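Local coordinates for protein glycosyl transferase family 8 (Streptococcus pneumoniae, PDB 5GVW) that transfers galactose from UDP-galactose to the terminal glucose of the already glycosylated serine-rich repeat protein PsrP, the third step of its O-glycosylation, at residues 103-108 with 143-148; 198-203 with 224-229; 281-286 with 353-358; 349-354 with 373-378; 292-297 with 396-401. All blocks are in the same frame, centred on the assembly; numbering follows the deposited sequence.

Contact 1 (103-108 with 143-148). With MN (manganese (II) ion), chain E.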
# COMPACT_ATOMS: atom_id res chain seq x y z
N LEU A 103 -20.81 10.83 -9.22
CA LEU A 103 -20.19 11.36 -7.99
C LEU A 103 -18.66 11.27 -8.06
O LEU A 103 -18.12 10.17 -8.04
CB LEU A 103 -20.72 10.59 -6.76
CG LEU A 103 -20.25 11.06 -5.37
CD1 LEU A 103 -20.56 12.53 -5.13
CD2 LEU A 103 -20.86 10.24 -4.24
N TYR A 104 -17.95 12.39 -8.17
CA TYR A 104 -16.48 12.35 -8.05
C TYR A 104 -16.07 12.31 -6.58
O TYR A 104 -16.68 12.99 -5.74
CB TYR A 104 -15.79 13.54 -8.71
CG TYR A 104 -14.34 13.57 -8.31
CD1 TYR A 104 -13.40 12.75 -8.95
CD2 TYR A 104 -13.93 14.33 -7.23
CE1 TYR A 104 -12.07 12.75 -8.56
CE2 TYR A 104 -12.61 14.32 -6.82
CZ TYR A 104 -11.67 13.55 -7.48
OH TYR A 104 -10.36 13.59 -7.03
N LEU A 105 -15.00 11.56 -6.29
CA LEU A 105 -14.44 11.47 -4.94
C LEU A 105 -12.90 11.48 -4.95
O LEU A 105 -12.24 10.68 -5.63
CB LEU A 105 -14.93 10.21 -4.19
CG LEU A 105 -16.41 9.94 -3.89
CD1 LEU A 105 -16.58 8.59 -3.20
CD2 LEU A 105 -17.03 11.00 -3.02
N ASP A 106 -12.34 12.40 -4.16
CA ASP A 106 -10.95 12.33 -3.72
C ASP A 106 -10.70 11.02 -3.00
O ASP A 106 -11.64 10.41 -2.46
CB ASP A 106 -10.65 13.50 -2.78
CG ASP A 106 -9.98 14.68 -3.48
OD1 ASP A 106 -9.97 14.75 -4.72
OD2 ASP A 106 -9.46 15.55 -2.75
N SER A 107 -9.43 10.59 -3.02
CA SER A 107 -9.02 9.30 -2.40
C SER A 107 -8.48 9.45 -0.96
O SER A 107 -8.24 8.44 -0.27
CB SER A 107 -8.02 8.58 -3.31
OG SER A 107 -7.01 9.45 -3.78
N ASP A 108 -8.34 10.70 -0.50
CA ASP A 108 -7.94 11.01 0.87
C ASP A 108 -9.17 11.18 1.79
O ASP A 108 -9.29 12.18 2.46
CB ASP A 108 -7.02 12.25 0.90
CG ASP A 108 -7.67 13.53 0.35
OD1 ASP A 108 -8.27 13.59 -0.75
OD2 ASP A 108 -7.52 14.53 1.04
N ALA A 143 -13.15 20.72 -4.01
CA ALA A 143 -13.29 19.96 -5.25
C ALA A 143 -13.24 18.45 -5.02
O ALA A 143 -13.29 17.67 -5.98
CB ALA A 143 -12.22 20.38 -6.22
N GLY A 144 -13.16 18.03 -3.77
CA GLY A 144 -12.94 16.64 -3.41
C GLY A 144 -14.20 15.80 -3.39
O GLY A 144 -14.11 14.57 -3.33
N VAL A 145 -15.37 16.43 -3.39
CA VAL A 145 -16.64 15.70 -3.55
C VAL A 145 -17.46 16.52 -4.52
O VAL A 145 -17.71 17.68 -4.23
CB VAL A 145 -17.42 15.54 -2.25
CG1 VAL A 145 -18.69 14.72 -2.50
CG2 VAL A 145 -16.56 14.89 -1.18
N LEU A 146 -17.84 15.93 -5.65
CA LEU A 146 -18.59 16.62 -6.71
C LEU A 146 -19.66 15.67 -7.21
O LEU A 146 -19.32 14.56 -7.66
CB LEU A 146 -17.71 17.00 -7.89
CG LEU A 146 -16.41 17.72 -7.55
CD1 LEU A 146 -15.64 17.99 -8.82
CD2 LEU A 146 -16.67 19.04 -6.87
N LEU A 147 -20.92 16.09 -7.09
CA LEU A 147 -22.02 15.43 -7.79
C LEU A 147 -22.10 16.12 -9.17
O LEU A 147 -22.56 17.24 -9.27
CB LEU A 147 -23.31 15.53 -6.99
CG LEU A 147 -24.42 14.59 -7.43
CD1 LEU A 147 -24.03 13.13 -7.22
CD2 LEU A 147 -25.72 14.94 -6.71
N ILE A 148 -21.60 15.43 -10.19
CA ILE A 148 -21.40 15.98 -11.52
C ILE A 148 -22.56 15.61 -12.46
O ILE A 148 -22.93 14.43 -12.59
CB ILE A 148 -20.06 15.48 -12.12
CG1 ILE A 148 -18.91 15.98 -11.26
CG2 ILE A 148 -19.89 15.99 -13.55
CD1 ILE A 148 -17.51 15.60 -11.71
MN MN E . -7.73 16.15 -1.09
O HOH W 1 -6.47 18.20 -1.78
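Tyr104 N donates to Leu146 O over 2.6 Å, with an N-H...O angle of 146°. The CA-H of Leu103 also rests on that oxygen. Leu146 N returns a bond to Tyr104 O. Two residues on, Asp106 N donates to Gly144 O at 2.9 Å, almost straight at 175°. These bonds pair the antiparallel strands 101-105 and 146-149 in the middle of the GT-A sheet. Strand 101-105 runs out into the DXD motif, Asp106-Ser107-Asp108, which holds manganese. Asp106 OD2 lies 2.5 Å from the manganese. Asp108 binds the manganese through both carboxylate oxygens, with OD1 at 2.6 Å, and a water is a further ligand. The other oxygen of Asp106 is anchored separately. Tyr104 OH donates to Asp106 OD1 at 2.6 Å, in the plane of the tyrosine ring and on the anti lone pair of the acid. Arg90 forms a salt bridge to the same oxygen, so the Asp106 carboxylate is held through both of its oxygens. Asp106 CG sits 3.6 Å from Gly144 CA, where there is no side chain. On the sheet face of Leu103, Leu105 and Val145, Leu103 CD1 packs 3.9 Å from Val145 CG1.

Contact 2 (198-203 with 224-229)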
# COMPACT_ATOMS: atom_id res chain seq x y z
N PHE A 198 -16.79 16.69 4.75
CA PHE A 198 -16.43 17.19 6.06
C PHE A 198 -14.93 17.27 6.17
O PHE A 198 -14.27 16.27 6.45
CB PHE A 198 -17.00 16.29 7.14
CG PHE A 198 -17.07 16.95 8.48
CD1 PHE A 198 -15.95 17.03 9.30
CD2 PHE A 198 -18.26 17.52 8.92
CE1 PHE A 198 -16.02 17.64 10.54
CE2 PHE A 198 -18.34 18.14 10.17
CZ PHE A 198 -17.22 18.20 10.98
N GLN A 199 -14.39 18.47 5.96
CA GLN A 199 -12.94 18.63 5.86
C GLN A 199 -12.23 18.67 7.22
O GLN A 199 -11.53 19.64 7.55
CB GLN A 199 -12.63 19.85 5.02
CG GLN A 199 -13.03 19.65 3.57
CD GLN A 199 -13.38 20.94 2.88
OE1 GLN A 199 -12.53 21.82 2.68
NE2 GLN A 199 -14.65 21.08 2.51
N ILE A 200 -12.38 17.56 7.97
CA ILE A 200 -11.68 17.32 9.24
C ILE A 200 -10.15 17.52 9.14
O ILE A 200 -9.50 17.85 10.13
CB ILE A 200 -12.01 15.92 9.81
CG1 ILE A 200 -11.52 15.79 11.25
CG2 ILE A 200 -11.41 14.81 8.96
CD1 ILE A 200 -12.47 16.39 12.25
N GLY A 201 -9.60 17.31 7.96
CA GLY A 201 -8.21 17.64 7.68
C GLY A 201 -7.83 19.10 7.82
O GLY A 201 -6.67 19.42 7.83
N TYR A 202 -8.81 19.99 7.88
CA TYR A 202 -8.56 21.41 8.09
C TYR A 202 -8.12 21.71 9.55
O TYR A 202 -7.68 22.81 9.83
CB TYR A 202 -9.79 22.25 7.66
CG TYR A 202 -9.61 23.77 7.80
CD1 TYR A 202 -8.49 24.41 7.25
CD2 TYR A 202 -10.55 24.56 8.48
CE1 TYR A 202 -8.29 25.77 7.39
CE2 TYR A 202 -10.36 25.93 8.63
CZ TYR A 202 -9.23 26.54 8.08
OH TYR A 202 -8.99 27.90 8.18
N ASP A 203 -8.21 20.74 10.46
CA ASP A 203 -7.89 20.97 11.88
C ASP A 203 -6.58 21.70 12.20
O ASP A 203 -6.59 22.63 12.99
CB ASP A 203 -7.96 19.67 12.66
CG ASP A 203 -9.38 19.26 12.94
OD1 ASP A 203 -10.32 19.98 12.52
OD2 ASP A 203 -9.58 18.21 13.59
N LEU A 224 -21.04 11.86 7.15
CA LEU A 224 -21.07 10.88 6.10
C LEU A 224 -19.81 10.81 5.25
O LEU A 224 -19.44 9.78 4.81
CB LEU A 224 -22.29 11.08 5.25
CG LEU A 224 -23.46 10.45 5.94
CD1 LEU A 224 -24.74 10.85 5.28
CD2 LEU A 224 -23.33 8.95 6.03
N ILE A 225 -19.16 11.91 5.02
CA ILE A 225 -17.92 11.90 4.26
C ILE A 225 -16.83 12.72 4.96
O ILE A 225 -16.90 13.95 5.02
CB ILE A 225 -18.12 12.36 2.80
CG1 ILE A 225 -18.98 11.34 2.04
CG2 ILE A 225 -16.79 12.49 2.06
CD1 ILE A 225 -19.44 11.77 0.66
N LEU A 226 -15.83 12.02 5.48
CA LEU A 226 -14.68 12.65 6.11
C LEU A 226 -13.58 12.86 5.08
O LEU A 226 -13.21 11.94 4.38
CB LEU A 226 -14.19 11.79 7.27
CG LEU A 226 -15.11 11.77 8.48
CD1 LEU A 226 -14.77 10.59 9.41
CD2 LEU A 226 -15.03 13.10 9.23
N HIS A 227 -13.07 14.07 4.99
CA HIS A 227 -12.14 14.41 3.95
C HIS A 227 -10.87 14.98 4.58
O HIS A 227 -10.84 16.11 5.05
CB HIS A 227 -12.77 15.41 2.98
CG HIS A 227 -11.88 15.75 1.82
ND1 HIS A 227 -12.06 16.88 1.05
CD2 HIS A 227 -10.80 15.12 1.32
CE1 HIS A 227 -11.13 16.91 0.11
NE2 HIS A 227 -10.35 15.86 0.26
N TYR A 228 -9.81 14.17 4.57
CA TYR A 228 -8.59 14.48 5.26
C TYR A 228 -7.67 15.36 4.43
O TYR A 228 -6.60 14.94 4.02
CB TYR A 228 -7.88 13.19 5.65
CG TYR A 228 -8.64 12.36 6.65
CD1 TYR A 228 -8.53 12.59 8.02
CD2 TYR A 228 -9.46 11.33 6.24
CE1 TYR A 228 -9.21 11.81 8.93
CE2 TYR A 228 -10.15 10.55 7.15
CZ TYR A 228 -10.03 10.80 8.49
OH TYR A 228 -10.73 10.02 9.38
N ILE A 229 -8.08 16.61 4.22
CA ILE A 229 -7.26 17.56 3.43
C ILE A 229 -6.00 17.96 4.14
O ILE A 229 -5.90 17.81 5.37
CB ILE A 229 -8.03 18.86 3.02
CG1 ILE A 229 -8.22 19.84 4.19
CG2 ILE A 229 -9.39 18.51 2.43
CD1 ILE A 229 -8.73 21.22 3.77
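Gln199 runs alongside the His227 side chain. Gln199 CG is 3.9 Å from His227 ND1. Gln199 and Ile229 also touch, and Ile229 CG2 covers one face of the imidazole, 3.3 Å above its centre. His227 ND1 has a weak bond to Asn197 OD1, and Gln199 OE1 accepts from Cys134 N. The backbone fixes this group. Phe198 O takes His227 N at 2.9 Å and Ile200 N on the opposite face of its carbonyl plane. Phe198 N bonds to Ile225 O at 2.8 Å. Gly201, with no side chain, brings its CA within 4.0 Å of Tyr228 CA, and its N makes a weak bond to His227 O. Further out, Ile200 CG2 lies over one face of the Tyr228 ring in a CH-pi contact, 4.1 Å from the centroid. Leu226 CD2 fills in between Phe198 and Ile200. The loop thus braces strand 225-227. That strand sets the side chain of His227, probably a manganese ligand, about 3 Å from the ion, contributing to the manganese and UDP site typical of a GT-A glycosyltransferase.

Contact 3 (281-286 with 353-358)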
# COMPACT_ATOMS: atom_id res chain seq x y z
N VAL A 281 0.44 -14.69 -28.56
CA VAL A 281 1.67 -13.89 -28.39
C VAL A 281 2.15 -13.18 -29.67
O VAL A 281 2.02 -13.70 -30.78
CB VAL A 281 2.83 -14.76 -27.85
CG1 VAL A 281 2.92 -16.08 -28.60
CG2 VAL A 281 4.17 -14.02 -27.92
N ASN A 282 2.72 -12.00 -29.48
CA ASN A 282 3.37 -11.28 -30.56
C ASN A 282 4.61 -10.58 -30.03
O ASN A 282 4.61 -10.10 -28.91
CB ASN A 282 2.42 -10.22 -31.16
CG ASN A 282 3.08 -9.39 -32.26
OD1 ASN A 282 3.39 -8.20 -32.06
ND2 ASN A 282 3.36 -10.02 -33.40
N LEU A 283 5.66 -10.56 -30.83
CA LEU A 283 6.79 -9.70 -30.57
C LEU A 283 6.75 -8.60 -31.63
O LEU A 283 6.64 -8.88 -32.82
CB LEU A 283 8.10 -10.50 -30.63
CG LEU A 283 9.40 -9.68 -30.75
CD1 LEU A 283 9.78 -9.08 -29.41
CD2 LEU A 283 10.54 -10.53 -31.28
N THR A 284 6.91 -7.36 -31.20
CA THR A 284 6.79 -6.21 -32.06
C THR A 284 8.00 -5.32 -31.92
O THR A 284 8.60 -5.24 -30.84
CB THR A 284 5.52 -5.40 -31.71
OG1 THR A 284 5.28 -4.39 -32.69
CG2 THR A 284 5.62 -4.77 -30.30
N ASN A 285 8.34 -4.64 -33.01
CA ASN A 285 9.30 -3.55 -33.02
C ASN A 285 8.62 -2.27 -33.53
O ASN A 285 9.29 -1.32 -33.98
CB ASN A 285 10.51 -3.92 -33.89
CG ASN A 285 11.73 -3.02 -33.66
OD1 ASN A 285 12.28 -2.45 -34.61
ND2 ASN A 285 12.17 -2.91 -32.41
N SER A 286 7.29 -2.22 -33.44
CA SER A 286 6.57 -1.00 -33.77
C SER A 286 5.40 -0.78 -32.84
O SER A 286 4.89 -1.69 -32.22
CB SER A 286 6.10 -1.02 -35.25
OG SER A 286 4.77 -1.50 -35.42
N ARG A 353 9.53 -4.75 -40.12
CA ARG A 353 10.67 -4.82 -39.23
C ARG A 353 10.32 -5.98 -38.32
O ARG A 353 10.02 -5.82 -37.14
CB ARG A 353 10.98 -3.52 -38.48
CG ARG A 353 12.33 -3.56 -37.76
CD ARG A 353 13.53 -3.83 -38.67
NE ARG A 353 14.75 -3.97 -37.88
CZ ARG A 353 15.22 -5.11 -37.35
NH1 ARG A 353 14.60 -6.28 -37.52
NH2 ARG A 353 16.34 -5.07 -36.64
N LYS A 354 10.28 -7.15 -38.94
CA LYS A 354 10.04 -8.41 -38.27
C LYS A 354 11.33 -8.81 -37.58
O LYS A 354 12.40 -8.81 -38.22
CB LYS A 354 9.66 -9.50 -39.28
CG LYS A 354 8.44 -9.20 -40.13
CD LYS A 354 7.21 -9.05 -39.25
CE LYS A 354 5.93 -9.12 -40.04
NZ LYS A 354 4.77 -8.85 -39.17
N LEU A 355 11.24 -9.11 -36.29
CA LEU A 355 12.40 -9.57 -35.52
C LEU A 355 12.52 -11.09 -35.58
O LEU A 355 11.58 -11.82 -35.16
CB LEU A 355 12.26 -9.12 -34.08
CG LEU A 355 12.24 -7.61 -33.85
CD1 LEU A 355 11.89 -7.30 -32.39
CD2 LEU A 355 13.57 -6.99 -34.22
N GLU A 356 13.66 -11.56 -36.09
CA GLU A 356 13.86 -13.00 -36.36
C GLU A 356 13.51 -13.96 -35.19
O GLU A 356 12.92 -15.03 -35.43
CB GLU A 356 15.29 -13.28 -36.88
CG GLU A 356 15.57 -12.82 -38.33
CD GLU A 356 14.59 -13.38 -39.38
OE1 GLU A 356 14.47 -14.63 -39.50
OE2 GLU A 356 13.95 -12.56 -40.09
N ASP A 357 13.85 -13.55 -33.95
CA ASP A 357 13.67 -14.37 -32.73
C ASP A 357 12.30 -15.09 -32.71
O ASP A 357 12.22 -16.31 -32.49
CB ASP A 357 13.84 -13.50 -31.44
CG ASP A 357 15.32 -13.04 -31.18
OD1 ASP A 357 16.26 -13.85 -31.27
OD2 ASP A 357 15.53 -11.86 -30.83
N ALA A 358 11.24 -14.35 -33.00
CA ALA A 358 9.87 -14.91 -33.01
C ALA A 358 9.73 -16.10 -33.92
O ALA A 358 9.20 -17.14 -33.53
CB ALA A 358 8.86 -13.84 -33.42
O HOH W 2 8.05 -10.09 -35.27
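Leu283 and Leu355 make the tight part of this contact. Their side chains run roughly perpendicular. Leu283 CD2 presses into Leu355, 3.6 Å from CB and 3.7 Å from CD1. The CG of Leu283 stands opposite its own backbone N (chi1 164°), which puts CD2 against Leu355 and against Ala358 at the start of helix 356-364. Leu283 CD2 reaches Ala358 CB at 4.3 Å. Leu336 of helix 333-342 and Tyr309 add to the apolar surround of Leu283. A water bridges the backbones of the same leucine pair. It donates to Leu283 O at 3.1 Å and accepts a weak bond from Leu355 N.

The other end is looser and lies at the surface. Asn285 and Arg353 are both exposed and lie at a slant to each other, with amide and guanidinium planes 56° apart. Asn285 OD1 meets the aliphatic Arg353 CG at 3.3 Å. Asn285 CB keeps a link to the apolar part through Leu355 CD1, at 3.9 Å.

Strand 278-283 belongs to the parallel six-stranded sheet of the C-terminal part of the chain. The polar link between its end and the 353-358 segment is the bridging water. Cohesion probably comes mainly from the leucine pair and Ala358, while the Asn285-Arg353 edge probably adds little specific binding.

Contact 4 (349-354 with 373-378)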
# COMPACT_ATOMS: atom_id res chain seq x y z
N LEU A 349 1.23 -9.93 -36.08
CA LEU A 349 0.49 -8.70 -36.33
C LEU A 349 1.37 -7.44 -36.40
O LEU A 349 0.87 -6.38 -36.77
CB LEU A 349 -0.58 -8.49 -35.25
CG LEU A 349 -1.42 -9.69 -34.85
CD1 LEU A 349 -2.38 -9.41 -33.71
CD2 LEU A 349 -2.18 -10.15 -36.05
N ASN A 350 2.64 -7.51 -36.05
CA ASN A 350 3.46 -6.28 -35.99
C ASN A 350 3.73 -5.75 -37.39
O ASN A 350 3.71 -6.50 -38.34
CB ASN A 350 4.75 -6.41 -35.16
CG ASN A 350 5.68 -7.50 -35.65
OD1 ASN A 350 5.30 -8.66 -35.75
ND2 ASN A 350 6.94 -7.14 -35.92
N HIS A 351 3.99 -4.45 -37.49
CA HIS A 351 4.03 -3.74 -38.76
C HIS A 351 5.47 -3.58 -39.23
O HIS A 351 6.05 -2.50 -39.24
CB HIS A 351 3.27 -2.41 -38.70
CG HIS A 351 1.84 -2.51 -39.14
ND1 HIS A 351 1.36 -1.87 -40.25
CD2 HIS A 351 0.79 -3.19 -38.62
CE1 HIS A 351 0.07 -2.13 -40.39
NE2 HIS A 351 -0.30 -2.94 -39.42
N ASP A 352 6.01 -4.73 -39.62
CA ASP A 352 7.21 -4.86 -40.43
C ASP A 352 8.41 -4.10 -39.90
O ASP A 352 8.35 -2.95 -39.48
CB ASP A 352 6.92 -4.50 -41.90
CG ASP A 352 5.86 -5.41 -42.53
OD1 ASP A 352 6.21 -6.56 -42.88
OD2 ASP A 352 4.69 -4.95 -42.66
N ARG A 353 9.53 -4.75 -40.12
CA ARG A 353 10.67 -4.82 -39.23
C ARG A 353 10.32 -5.98 -38.32
O ARG A 353 10.02 -5.82 -37.14
CB ARG A 353 10.98 -3.52 -38.48
CG ARG A 353 12.33 -3.56 -37.76
CD ARG A 353 13.53 -3.83 -38.67
NE ARG A 353 14.75 -3.97 -37.88
CZ ARG A 353 15.22 -5.11 -37.35
NH1 ARG A 353 14.60 -6.28 -37.52
NH2 ARG A 353 16.34 -5.07 -36.64
N LYS A 354 10.28 -7.15 -38.94
CA LYS A 354 10.04 -8.41 -38.27
C LYS A 354 11.33 -8.81 -37.58
O LYS A 354 12.40 -8.81 -38.22
CB LYS A 354 9.66 -9.50 -39.28
CG LYS A 354 8.44 -9.20 -40.13
CD LYS A 354 7.21 -9.05 -39.25
CE LYS A 354 5.93 -9.12 -40.04
NZ LYS A 354 4.77 -8.85 -39.17
N ASP A 373 -3.46 -10.14 -43.94
CA ASP A 373 -2.95 -9.85 -45.29
C ASP A 373 -1.95 -8.71 -45.36
O ASP A 373 -1.04 -8.75 -46.17
CB ASP A 373 -4.09 -9.59 -46.32
CG ASP A 373 -5.08 -8.46 -45.91
OD1 ASP A 373 -4.66 -7.36 -45.46
OD2 ASP A 373 -6.31 -8.67 -46.02
N ASN A 374 -2.10 -7.69 -44.52
CA ASN A 374 -1.17 -6.54 -44.54
C ASN A 374 -0.01 -6.66 -43.56
O ASN A 374 0.74 -5.70 -43.35
CB ASN A 374 -1.91 -5.21 -44.35
CG ASN A 374 -2.37 -4.97 -42.91
OD1 ASN A 374 -3.06 -5.80 -42.29
ND2 ASN A 374 -2.03 -3.80 -42.38
N THR A 375 0.18 -7.85 -42.99
CA THR A 375 1.14 -7.98 -41.92
C THR A 375 2.01 -9.26 -41.98
O THR A 375 2.60 -9.67 -40.98
CB THR A 375 0.39 -7.73 -40.58
OG1 THR A 375 1.30 -7.21 -39.61
CG2 THR A 375 -0.27 -8.94 -40.10
N CYS A 376 2.13 -9.84 -43.18
CA CYS A 376 2.98 -11.03 -43.41
C CYS A 376 4.44 -10.62 -43.55
O CYS A 376 4.74 -9.49 -43.96
CB CYS A 376 2.57 -11.76 -44.68
SG CYS A 376 0.88 -12.38 -44.67
N SER A 377 5.34 -11.54 -43.22
CA SER A 377 6.75 -11.38 -43.58
C SER A 377 6.85 -11.46 -45.09
O SER A 377 6.05 -12.17 -45.73
CB SER A 377 7.62 -12.48 -42.97
OG SER A 377 8.97 -12.09 -43.01
N GLU A 378 7.83 -10.76 -45.65
CA GLU A 378 8.13 -10.86 -47.10
C GLU A 378 8.87 -12.19 -47.38
O GLU A 378 8.62 -12.84 -48.40
CB GLU A 378 8.94 -9.67 -47.64
CG GLU A 378 8.59 -8.32 -47.03
CD GLU A 378 9.40 -8.04 -45.78
OE1 GLU A 378 10.62 -7.83 -45.92
OE2 GLU A 378 8.82 -8.07 -44.65
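The side chains of Lys354 and Thr375 lie nearly square to each other. The lysine chain is bent at chi2 (-62°) and then runs out extended across the 373-378 loop. Lys354 NZ donates to Thr375 O at 2.9 Å, from above the carbonyl plane. It also donates to Asn350 O at 2.7 Å, and Asp348 forms a salt bridge with it. The ammonium group thus ties the two loops together and anchors its own turn. Thr375 brings its hydroxyl up to the 349-354 segment. Its OG1 lies 2.8 Å from Asn350 O and 3.0 Å from Leu349 O. His351 and Asn374 meet at a slant, ring and amide planes 71° apart, with His351 CE1 3.3 Å from Asn374 ND2. Both are held by one acceptor, Glu290 OE1, bonded to His351 NE2 and to Asn374 ND2. At the edge of the loops Asp352 and Glu378 bring like charges together, Asp352 OD1 to Glu378 OE2 at 3.5 Å, their carboxylates turned 68° apart. This pair probably repels mildly. The two loops leave the C-terminal ends of neighbouring parallel strands, 345-348 and 369-372. The 349-354 segment leads into helix 356-364, whose Tyr359 touches both Lys354 and Ser377.

Contact 5 (292-297 with 396-401)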
# COMPACT_ATOMS: atom_id res chain seq x y z
N ILE A 292 -5.08 -5.12 -32.69
CA ILE A 292 -4.97 -5.62 -31.30
C ILE A 292 -6.08 -5.10 -30.33
O ILE A 292 -6.64 -5.88 -29.55
CB ILE A 292 -3.54 -5.45 -30.74
CG1 ILE A 292 -3.35 -6.26 -29.44
CG2 ILE A 292 -3.20 -3.99 -30.52
CD1 ILE A 292 -3.54 -7.76 -29.56
N ASP A 293 -6.45 -3.82 -30.43
CA ASP A 293 -7.60 -3.26 -29.67
C ASP A 293 -8.91 -3.99 -30.00
O ASP A 293 -9.56 -4.56 -29.12
CB ASP A 293 -7.75 -1.78 -29.93
CG ASP A 293 -6.46 -1.00 -29.69
OD1 ASP A 293 -5.56 -1.10 -30.51
OD2 ASP A 293 -6.34 -0.27 -28.70
N TYR A 294 -9.28 -3.98 -31.28
CA TYR A 294 -10.41 -4.76 -31.79
C TYR A 294 -10.31 -6.20 -31.28
O TYR A 294 -11.26 -6.73 -30.68
CB TYR A 294 -10.44 -4.75 -33.35
CG TYR A 294 -11.54 -5.61 -33.95
CD1 TYR A 294 -12.84 -5.12 -34.04
CD2 TYR A 294 -11.28 -6.92 -34.39
CE1 TYR A 294 -13.87 -5.90 -34.54
CE2 TYR A 294 -12.31 -7.71 -34.91
CZ TYR A 294 -13.60 -7.20 -34.98
OH TYR A 294 -14.63 -7.96 -35.48
N LEU A 295 -9.15 -6.83 -31.49
CA LEU A 295 -8.99 -8.24 -31.10
C LEU A 295 -9.20 -8.48 -29.58
O LEU A 295 -9.97 -9.37 -29.18
CB LEU A 295 -7.65 -8.80 -31.60
CG LEU A 295 -7.52 -9.10 -33.12
CD1 LEU A 295 -6.15 -9.66 -33.44
CD2 LEU A 295 -8.59 -10.08 -33.60
N ALA A 296 -8.60 -7.64 -28.75
CA ALA A 296 -8.76 -7.77 -27.31
C ALA A 296 -10.21 -7.59 -26.84
O ALA A 296 -10.65 -8.25 -25.91
CB ALA A 296 -7.85 -6.80 -26.61
N GLU A 297 -10.93 -6.70 -27.50
CA GLU A 297 -12.33 -6.43 -27.20
C GLU A 297 -13.26 -7.59 -27.62
O GLU A 297 -14.14 -8.00 -26.86
CB GLU A 297 -12.74 -5.13 -27.87
CG GLU A 297 -13.98 -4.45 -27.30
CD GLU A 297 -14.29 -3.12 -27.99
OE1 GLU A 297 -13.33 -2.45 -28.49
OE2 GLU A 297 -15.49 -2.76 -28.04
N LYS A 396 -13.09 -12.37 -39.26
CA LYS A 396 -12.51 -13.64 -39.73
C LYS A 396 -11.30 -14.14 -38.90
O LYS A 396 -11.09 -15.35 -38.77
CB LYS A 396 -12.05 -13.51 -41.19
CG LYS A 396 -13.17 -13.35 -42.22
CD LYS A 396 -13.81 -14.68 -42.61
CE LYS A 396 -15.01 -14.48 -43.53
NZ LYS A 396 -14.60 -14.02 -44.89
N MET A 397 -10.49 -13.21 -38.43
CA MET A 397 -9.32 -13.48 -37.56
C MET A 397 -9.77 -13.91 -36.17
O MET A 397 -9.14 -14.74 -35.51
CB MET A 397 -8.48 -12.21 -37.44
CG MET A 397 -7.47 -12.21 -36.31
SD MET A 397 -6.12 -13.26 -36.77
CE MET A 397 -4.95 -12.02 -37.34
N VAL A 398 -10.83 -13.26 -35.70
CA VAL A 398 -11.53 -13.63 -34.50
C VAL A 398 -12.02 -15.07 -34.57
O VAL A 398 -11.66 -15.86 -33.70
CB VAL A 398 -12.69 -12.65 -34.24
CG1 VAL A 398 -13.69 -13.20 -33.22
CG2 VAL A 398 -12.11 -11.31 -33.80
N ALA A 399 -12.84 -15.40 -35.58
CA ALA A 399 -13.39 -16.77 -35.74
C ALA A 399 -12.26 -17.77 -35.85
O ALA A 399 -12.37 -18.89 -35.31
CB ALA A 399 -14.28 -16.86 -36.96
N ALA A 400 -11.17 -17.37 -36.51
CA ALA A 400 -9.99 -18.23 -36.68
C ALA A 400 -9.32 -18.50 -35.35
O ALA A 400 -9.00 -19.66 -35.05
CB ALA A 400 -8.99 -17.62 -37.66
N ILE A 401 -9.10 -17.45 -34.54
CA ILE A 401 -8.52 -17.61 -33.21
C ILE A 401 -9.30 -18.62 -32.34
O ILE A 401 -8.69 -19.47 -31.69
CB ILE A 401 -8.34 -16.24 -32.52
CG1 ILE A 401 -7.14 -15.53 -33.15
CG2 ILE A 401 -8.08 -16.39 -31.03
CD1 ILE A 401 -7.10 -14.03 -32.96
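Leu295 is the bump that joins helix 292-298 to helix 395-403. Both helices lie on one face of a parallel six-stranded sheet with the strand order of a Rossmann-like fold. The helix segments run in roughly the same direction, 48° apart, with axes 10.5 Å from each other at closest.

The hollow is formed by Met397, Val398 and Ile401. Leu295 CD2 enters it, 3.6 Å from Met397 CG, 3.7 Å from Val398 CG2 and 4.3 Å from Ile401 CD1. One methyl thus touches all three walls. Leu295 lies crosswise to Met397, whereas Leu295 and Val398 run past one another antiparallel. The methionine chain bends at chi2 (75°) and again at chi3. Its CG stays against Leu295, and the methionine side chain also touches Ile370 and Phe372 of strand 369-372. Ile401 likewise touches the sheet, at Val302, Leu345 and Leu347. Leu349 lies against both Leu295 and Met397, so it closes the joint between the two helices on that side.

Val398 is a second bump, facing the other way. It fits between Leu295 and the side chain of Tyr294. The valine and tyrosine side chains are roughly perpendicular in direction, with Val398 CG2 lying 3.8 Å from Tyr294 CE2.

Contacts 1 and 2 come first along the chain and lie in the GT-A part. Their centres are about 12 Å apart, and they meet at the manganese, where Asp108 and His227 touch. Contacts 3, 4 and 5 share the parallel sheet of the C-terminal part, on the opposite side of the chain's centre. Their segments interleave: those of contacts 3 and 5 alternate, and contact 4 falls between the two helices of contact 5. Contact 3 centres about 44 Å from contact 1. Contacts 3 and 4 share Arg353 and Lys354, with centres about 9 Å apart. Contact 5 centres about 17 Å from contact 4 and touches it through Leu349. Metal binding thus belongs to the first group, while the second knits together a separate Rossmann-like unit.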